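Local coordinates for protein cysteine protease S273R (African swine fever virus pig/Kenya/KEN-50/1950, PDB 6LJ9) that is a cysteine protease that probably matures the viral polyproteins pp220 and pp62 into core-shell proteins and probably dampens host innate immunity, at residues B[177-182]-B[210-215]; B[83-88]-B[228-233]. All blocks are in the same frame, centred on the assembly; numbering follows the deposited sequence.

Contact 1: residues B[177-182]-B[210-215]; sequences RGDCWS and KIHHTV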
ATOM      1  N   ARG B 177      -6.125  -0.797  -9.111  1.00 16.12           N
ATOM      2  CA  ARG B 177      -5.199   0.270  -8.749  1.00 24.63           C
ATOM      3  C   ARG B 177      -4.967   1.256  -9.886  1.00 25.67           C
ATOM      4  O   ARG B 177      -4.811   2.455  -9.639  1.00 26.33           O
ATOM      5  CB  ARG B 177      -3.855  -0.323  -8.310  1.00 23.06           C
ATOM      6  CG  ARG B 177      -3.911  -1.159  -7.043  1.00 21.90           C
ATOM      7  CD  ARG B 177      -2.624  -1.946  -6.854  1.00 14.17           C
ATOM      8  NE  ARG B 177      -2.398  -2.878  -7.955  1.00 14.63           N
ATOM      9  CZ  ARG B 177      -1.420  -3.777  -7.985  1.00 20.42           C
ATOM     10  NH1 ARG B 177      -0.573  -3.870  -6.970  1.00 18.67           N
ATOM     11  NH2 ARG B 177      -1.290  -4.586  -9.028  1.00 12.94           N
ATOM     12  N   GLY B 178      -4.935   0.784 -11.130  1.00 31.30           N
ATOM     13  CA  GLY B 178      -4.567   1.615 -12.253  1.00 36.11           C
ATOM     14  C   GLY B 178      -5.754   2.281 -12.920  1.00 46.95           C
ATOM     15  O   GLY B 178      -6.905   2.162 -12.492  1.00 53.34           O
ATOM     16  N   ASP B 179      -5.453   2.994 -14.007  1.00 30.93           N
ATOM     17  CA  ASP B 179      -6.501   3.692 -14.738  1.00 20.46           C
ATOM     18  C   ASP B 179      -7.369   2.733 -15.536  1.00 31.77           C
ATOM     19  O   ASP B 179      -8.518   3.069 -15.845  1.00 40.29           O
ATOM     20  CB  ASP B 179      -5.896   4.752 -15.662  1.00 38.77           C
ATOM     21  CG  ASP B 179      -6.909   5.809 -16.083  1.00 51.88           C
ATOM     22  OD1 ASP B 179      -7.636   6.326 -15.209  1.00 57.86           O
ATOM     23  OD2 ASP B 179      -6.974   6.128 -17.289  1.00 53.90           O
ATOM     24  N   CYS B 180      -6.850   1.551 -15.865  1.00 29.95           N
ATOM     25  CA  CYS B 180      -7.612   0.484 -16.504  1.00 28.84           C
ATOM     26  C   CYS B 180      -7.618  -0.712 -15.563  1.00 34.60           C
ATOM     27  O   CYS B 180      -6.590  -1.374 -15.387  1.00 38.85           O
ATOM     28  CB  CYS B 180      -7.012   0.107 -17.856  1.00 33.63           C
ATOM     29  SG  CYS B 180      -7.544  -1.503 -18.471  1.00 70.66           S
ATOM     30  N   TRP B 181      -8.768  -0.977 -14.953  1.00 29.38           N
ATOM     31  CA  TRP B 181      -8.906  -2.124 -14.073  1.00 24.00           C
ATOM     32  C   TRP B 181      -9.000  -3.402 -14.896  1.00 36.80           C
ATOM     33  O   TRP B 181      -9.563  -3.420 -15.994  1.00 37.31           O
ATOM     34  CB  TRP B 181     -10.141  -1.975 -13.182  1.00 23.37           C
ATOM     35  CG  TRP B 181     -10.083  -0.780 -12.272  1.00 23.68           C
ATOM     36  CD1 TRP B 181      -9.079   0.140 -12.189  1.00 15.11           C
ATOM     37  CD2 TRP B 181     -11.072  -0.380 -11.314  1.00 20.74           C
ATOM     38  NE1 TRP B 181      -9.381   1.088 -11.243  1.00 17.87           N
ATOM     39  CE2 TRP B 181     -10.599   0.792 -10.690  1.00 22.35           C
ATOM     40  CE3 TRP B 181     -12.311  -0.897 -10.923  1.00 26.47           C
ATOM     41  CZ2 TRP B 181     -11.319   1.454  -9.698  1.00 21.97           C
ATOM     42  CZ3 TRP B 181     -13.025  -0.238  -9.937  1.00 17.35           C
ATOM     43  CH2 TRP B 181     -12.527   0.925  -9.336  1.00 17.91           C
ATOM     44  N   SER B 182      -8.432  -4.477 -14.360  1.00 26.54           N
ATOM     45  CA  SER B 182      -8.356  -5.738 -15.077  1.00 19.80           C
ATOM     46  C   SER B 182      -8.786  -6.884 -14.176  1.00 20.78           C
ATOM     47  O   SER B 182      -8.427  -6.931 -12.996  1.00 24.25           O
ATOM     48  CB  SER B 182      -6.939  -5.994 -15.604  1.00 37.24           C
ATOM     49  OG  SER B 182      -5.993  -5.981 -14.549  1.00 43.14           O
ATOM     50  N   LYS B 210     -19.693   0.142 -12.884  1.00 29.39           N
ATOM     51  CA  LYS B 210     -20.546   1.120 -12.221  1.00 35.01           C
ATOM     52  C   LYS B 210     -19.747   2.179 -11.469  1.00 28.54           C
ATOM     53  O   LYS B 210     -20.275   3.266 -11.212  1.00 34.28           O
ATOM     54  CB  LYS B 210     -21.507   0.416 -11.254  1.00 21.03           C
ATOM     55  CG  LYS B 210     -22.467  -0.575 -11.913  1.00 42.74           C
ATOM     56  CD  LYS B 210     -23.407  -1.183 -10.884  1.00 59.49           C
ATOM     57  CE  LYS B 210     -22.629  -1.990  -9.845  1.00 79.30           C
ATOM     58  NZ  LYS B 210     -23.440  -2.354  -8.660  1.00 89.44           N
ATOM     59  N   ILE B 211     -18.494   1.893 -11.114  1.00 28.25           N
ATOM     60  CA  ILE B 211     -17.649   2.837 -10.392  1.00 30.54           C
ATOM     61  C   ILE B 211     -16.375   3.182 -11.146  1.00 27.64           C
ATOM     62  O   ILE B 211     -15.588   4.001 -10.661  1.00 37.47           O
ATOM     63  CB  ILE B 211     -17.303   2.319  -8.980  1.00 25.90           C
ATOM     64  CG1 ILE B 211     -16.442   1.060  -9.070  1.00 29.76           C
ATOM     65  CG2 ILE B 211     -18.570   2.037  -8.187  1.00 29.53           C
ATOM     66  CD1 ILE B 211     -15.979   0.551  -7.725  1.00 27.37           C
ATOM     67  N   HIS B 212     -16.140   2.582 -12.313  1.00 24.00           N
ATOM     68  CA  HIS B 212     -14.968   2.902 -13.116  1.00 17.26           C
ATOM     69  C   HIS B 212     -15.329   2.781 -14.588  1.00 26.71           C
ATOM     70  O   HIS B 212     -16.294   2.109 -14.959  1.00 36.16           O
ATOM     71  CB  HIS B 212     -13.777   1.994 -12.779  1.00 18.00           C
ATOM     72  CG  HIS B 212     -12.465   2.504 -13.291  1.00 29.48           C
ATOM     73  ND1 HIS B 212     -11.961   3.740 -12.945  1.00 20.30           N
ATOM     74  CD2 HIS B 212     -11.552   1.946 -14.122  1.00 31.88           C
ATOM     75  CE1 HIS B 212     -10.796   3.921 -13.540  1.00 23.52           C
ATOM     76  NE2 HIS B 212     -10.525   2.847 -14.260  1.00 32.63           N
ATOM     77  N   HIS B 213     -14.527   3.434 -15.427  1.00 27.39           N
ATOM     78  CA  HIS B 213     -14.835   3.554 -16.844  1.00 29.79           C
ATOM     79  C   HIS B 213     -14.124   2.528 -17.717  1.00 28.19           C
ATOM     80  O   HIS B 213     -14.610   2.234 -18.815  1.00 37.35           O
ATOM     81  CB  HIS B 213     -14.486   4.965 -17.333  1.00 26.94           C
ATOM     82  CG  HIS B 213     -13.096   5.401 -16.987  1.00 43.30           C
ATOM     83  ND1 HIS B 213     -11.981   4.918 -17.638  1.00 40.21           N
ATOM     84  CD2 HIS B 213     -12.641   6.277 -16.060  1.00 40.71           C
ATOM     85  CE1 HIS B 213     -10.899   5.478 -17.128  1.00 38.40           C
ATOM     86  NE2 HIS B 213     -11.271   6.305 -16.168  1.00 44.16           N
ATOM     87  N   THR B 214     -13.001   1.972 -17.265  1.00 38.05           N
ATOM     88  CA  THR B 214     -12.221   1.027 -18.061  1.00 28.06           C
ATOM     89  C   THR B 214     -11.992  -0.237 -17.245  1.00 25.05           C
ATOM     90  O   THR B 214     -11.210  -0.229 -16.288  1.00 27.36           O
ATOM     91  CB  THR B 214     -10.890   1.639 -18.495  1.00 27.80           C
ATOM     92  OG1 THR B 214     -11.122   2.934 -19.060  1.00 34.82           O
ATOM     93  CG2 THR B 214     -10.215   0.755 -19.532  1.00 22.26           C
ATOM     94  N   VAL B 215     -12.672  -1.317 -17.621  1.00 22.12           N
ATOM     95  CA  VAL B 215     -12.533  -2.611 -16.962  1.00 21.60           C
ATOM     96  C   VAL B 215     -12.333  -3.668 -18.039  1.00 31.49           C
ATOM     97  O   VAL B 215     -13.174  -3.812 -18.935  1.00 31.08           O
ATOM     98  CB  VAL B 215     -13.752  -2.954 -16.089  1.00 30.45           C
ATOM     99  CG1 VAL B 215     -13.485  -4.217 -15.286  1.00 24.53           C
ATOM    100  CG2 VAL B 215     -14.100  -1.794 -15.167  1.00 26.04           C
TER
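With CG of Trp-181 turned away from its own carbonyl carbon (chi1 -62°) and CG of His-212 swung opposite its backbone N (chi1 -164°), an indole and an imidazole come to lie one upon the other where two parallel beta strands of the Ulp1-like catalytic domain begin. Strand 181-186 and the edge strand 215-220 are linked by helix 195-208 in a beta-alpha-beta crossover, and this stack lies beside the start of both strands, where the loop after the crossover helix returns to the sheet. The His-212 ring is laid over the five-membered ring of Trp-181 in a face-to-face stack, centroids 3.8 Å apart and planes 10° apart. CB of His-212 continues the layer as a CH-pi contact, 3.6 Å from the centroid of the Trp-181 six-membered ring and almost on the ring normal. Farther out, CG1 of Ile-211 packs 3.8 Å from CZ3 of Trp-181, while Tyr-133 of helix 129-134 also meets the indole.

A short bond fixes the rotation of the imidazole: its NE2 donates to Asp-179 O at 2.6 Å, with the carbonyl oxygen near the ring plane although the donor stands well above the carbonyl plane. Binding through NE2 to a backbone oxygen implies a proton on that nitrogen. The carboxylate of Asp-179 has its polar partner elsewhere, since OD2 bonds to Tyr-249 OH of the second subunit, so the turn also belongs to the dimer interface. CG2 of Thr-214 rests 3.7 Å from SG of Cys-180. Parallel pairing then begins: Trp-181 N donates to Thr-214 O at 2.9 Å, and CA of Val-215 approaches Trp-181 O at 3.2 Å in a CA-H...O contact.

Contact 2: residues B[83-88]-B[228-233]; sequences NNTGLL and SQTECG
Leu-87 lays its CD2 methyl against the backbone of Thr-230, 3.6 Å from CA, so that an apolar branch lies beside the turn leading into helix 232-244. On the other side of Gly-86, the hydroxyl of Thr-85 reaches the same turn because OG1 is placed opposite its backbone N (chi1 -160°). Thr-85 OG1 donates to Glu-231 OE2 at 2.6 Å, meeting that oxygen nearly head-on, while Thr-230 OG1 donates to its anti lone pair, also at 2.6 Å. Two hydroxyls thus grip one carboxylate oxygen, and a salt bridge from Glu-231 OE1 to Arg-266 holds the other. Such neighbours would be expected to favour the charged form of the glutamate. A water knits the backbones together, accepting from Leu-88 N at 3.1 Å, donating to Thr-230 O and taking a weak bond from Gly-233 N. Deeper in, CD2 of Leu-88 presses on Gly-233, 3.6 Å from its C atom, where no side chain intervenes. Glu-231 occupies the N-cap position, and the next residue is Cys-232, the inferred nucleophile: the arrangement typical of Ulp1-like cysteine proteases, whose nucleophile starts a helix.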
ATOM      1  N   ASN B  83      10.150 -27.684   1.216  1.00 51.41           N
ATOM      2  CA  ASN B  83      11.322 -28.286   0.588  1.00 45.08           C
ATOM      3  C   ASN B  83      11.007 -29.622  -0.074  1.00 38.52           C
ATOM      4  O   ASN B  83      11.901 -30.456  -0.245  1.00 52.29           O
ATOM      5  CB  ASN B  83      12.449 -28.446   1.606  1.00 28.44           C
ATOM      6  CG  ASN B  83      13.156 -27.138   1.896  1.00 35.09           C
ATOM      7  OD1 ASN B  83      13.604 -26.448   0.980  1.00 38.38           O
ATOM      8  ND2 ASN B  83      13.249 -26.785   3.173  1.00 47.12           N
ATOM      9  N   ASN B  84       9.750 -29.842  -0.440  1.00 35.51           N
ATOM     10  CA  ASN B  84       9.362 -30.976  -1.263  1.00 32.52           C
ATOM     11  C   ASN B  84       8.349 -30.484  -2.286  1.00 37.66           C
ATOM     12  O   ASN B  84       7.874 -29.348  -2.222  1.00 37.89           O
ATOM     13  CB  ASN B  84       8.794 -32.129  -0.422  1.00 27.40           C
ATOM     14  CG  ASN B  84       7.542 -31.738   0.339  1.00 37.67           C
ATOM     15  OD1 ASN B  84       6.431 -31.831  -0.183  1.00 36.46           O
ATOM     16  ND2 ASN B  84       7.714 -31.311   1.586  1.00 38.47           N
ATOM     17  N   THR B  85       8.025 -31.347  -3.245  1.00 25.47           N
ATOM     18  CA  THR B  85       7.148 -30.981  -4.346  1.00 34.10           C
ATOM     19  C   THR B  85       5.697 -31.392  -4.097  1.00 33.03           C
ATOM     20  O   THR B  85       4.898 -31.438  -5.040  1.00 31.43           O
ATOM     21  CB  THR B  85       7.680 -31.581  -5.651  1.00 49.62           C
ATOM     22  OG1 THR B  85       7.139 -30.870  -6.771  1.00 81.07           O
ATOM     23  CG2 THR B  85       7.327 -33.050  -5.763  1.00 33.07           C
ATOM     24  N   GLY B  86       5.342 -31.670  -2.843  1.00 30.30           N
ATOM     25  CA  GLY B  86       3.979 -32.064  -2.538  1.00 29.28           C
ATOM     26  C   GLY B  86       2.977 -30.999  -2.940  1.00 35.19           C
ATOM     27  O   GLY B  86       3.274 -29.802  -2.953  1.00 35.53           O
ATOM     28  N   LEU B  87       1.769 -31.450  -3.269  1.00 22.50           N
ATOM     29  CA  LEU B  87       0.745 -30.546  -3.768  1.00 26.58           C
ATOM     30  C   LEU B  87       0.196 -29.674  -2.647  1.00 37.37           C
ATOM     31  O   LEU B  87       0.073 -30.099  -1.493  1.00 38.40           O
ATOM     32  CB  LEU B  87      -0.399 -31.327  -4.412  1.00 33.71           C
ATOM     33  CG  LEU B  87      -0.038 -32.303  -5.534  1.00 42.55           C
ATOM     34  CD1 LEU B  87      -1.284 -32.720  -6.299  1.00 33.02           C
ATOM     35  CD2 LEU B  87       0.990 -31.696  -6.471  1.00 32.63           C
ATOM     36  N   LEU B  88      -0.144 -28.441  -3.006  1.00 35.52           N
ATOM     37  CA  LEU B  88      -0.727 -27.498  -2.065  1.00 27.73           C
ATOM     38  C   LEU B  88      -2.184 -27.842  -1.793  1.00 31.74           C
ATOM     39  O   LEU B  88      -2.924 -28.245  -2.695  1.00 37.07           O
ATOM     40  CB  LEU B  88      -0.618 -26.072  -2.612  1.00 30.65           C
ATOM     41  CG  LEU B  88       0.525 -25.208  -2.082  1.00 28.91           C
ATOM     42  CD1 LEU B  88       1.850 -25.952  -2.141  1.00 27.88           C
ATOM     43  CD2 LEU B  88       0.610 -23.905  -2.860  1.00 18.33           C
ATOM     44  N   SER B 228       5.957 -29.464 -15.059  1.00 35.72           N
ATOM     45  CA  SER B 228       5.854 -30.461 -14.009  1.00 35.99           C
ATOM     46  C   SER B 228       4.385 -30.763 -13.723  1.00 28.62           C
ATOM     47  O   SER B 228       3.473 -30.160 -14.295  1.00 35.97           O
ATOM     48  CB  SER B 228       6.578 -29.982 -12.749  1.00 39.96           C
ATOM     49  OG  SER B 228       5.970 -28.819 -12.213  1.00 37.44           O
ATOM     50  N   GLN B 229       4.149 -31.719 -12.827  1.00 37.15           N
ATOM     51  CA  GLN B 229       2.802 -32.087 -12.411  1.00 37.52           C
ATOM     52  C   GLN B 229       2.490 -31.632 -10.993  1.00 38.13           C
ATOM     53  O   GLN B 229       1.495 -32.079 -10.414  1.00 52.08           O
ATOM     54  CB  GLN B 229       2.611 -33.602 -12.519  1.00 41.64           C
ATOM     55  CG  GLN B 229       2.826 -34.174 -13.907  1.00 55.50           C
ATOM     56  CD  GLN B 229       2.729 -35.688 -13.927  1.00 67.54           C
ATOM     57  OE1 GLN B 229       2.758 -36.336 -12.880  1.00 78.72           O
ATOM     58  NE2 GLN B 229       2.610 -36.260 -15.120  1.00 55.92           N
ATOM     59  N   THR B 230       3.314 -30.754 -10.419  1.00 36.40           N
ATOM     60  CA  THR B 230       3.251 -30.470  -8.991  1.00 35.47           C
ATOM     61  C   THR B 230       3.199 -28.996  -8.621  1.00 38.17           C
ATOM     62  O   THR B 230       2.774 -28.685  -7.501  1.00 35.95           O
ATOM     63  CB  THR B 230       4.458 -31.086  -8.271  1.00 26.72           C
ATOM     64  OG1 THR B 230       5.667 -30.525  -8.799  1.00 31.77           O
ATOM     65  CG2 THR B 230       4.493 -32.587  -8.454  1.00 29.39           C
ATOM     66  N   GLU B 231       3.620 -28.083  -9.491  1.00 38.72           N
ATOM     67  CA  GLU B 231       3.862 -26.703  -9.095  1.00 32.42           C
ATOM     68  C   GLU B 231       2.738 -25.748  -9.470  1.00 41.22           C
ATOM     69  O   GLU B 231       2.943 -24.532  -9.429  1.00 39.29           O
ATOM     70  CB  GLU B 231       5.181 -26.215  -9.694  1.00 24.84           C
ATOM     71  CG  GLU B 231       6.358 -27.121  -9.375  1.00 25.67           C
ATOM     72  CD  GLU B 231       6.534 -27.335  -7.887  1.00 29.24           C
ATOM     73  OE1 GLU B 231       6.750 -26.341  -7.164  1.00 35.75           O
ATOM     74  OE2 GLU B 231       6.441 -28.496  -7.438  1.00 30.85           O
ATOM     75  N   CYS B 232       1.555 -26.262  -9.815  1.00 33.11           N
ATOM     76  CA  CYS B 232       0.440 -25.375 -10.136  1.00 41.42           C
ATOM     77  C   CYS B 232       0.026 -24.538  -8.933  1.00 43.36           C
ATOM     78  O   CYS B 232      -0.431 -23.400  -9.096  1.00 40.62           O
ATOM     79  CB  CYS B 232      -0.749 -26.185 -10.654  1.00 29.08           C
ATOM     80  SG  CYS B 232      -1.295 -27.505  -9.549  1.00 41.71           S
ATOM     81  N   GLY B 233       0.177 -25.078  -7.728  1.00 40.01           N
ATOM     82  CA  GLY B 233      -0.079 -24.338  -6.517  1.00 22.52           C
ATOM     83  C   GLY B 233       0.859 -23.157  -6.358  1.00 30.46           C
ATOM     84  O   GLY B 233       0.427 -22.005  -6.242  1.00 26.02           O
TER
HETATM   85  O   HOH W   1       0.793 -27.493  -5.802  1.00 30.05           O

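Contacts 1 and 2 lie well apart: about 34 Å between centres and about 18 Å between nearest atoms, so they do not meet. Along the chain the order is 83-88, 177-182, 210-215, 228-233, so both segments of contact 1 fall between the two of contact 2. Strand 215-220 starts in contact 1 and leads on toward residues 228-233, where helix 232-244 begins. Contact 1 joins two neighbouring strands of the mixed sheet, beside the second subunit and away from the active-site residues. Contact 2 instead packs the loop before helix 90-103 on the residues flanking the inferred nucleophile, Cys-232, joining two parts of the chain 140 residues apart.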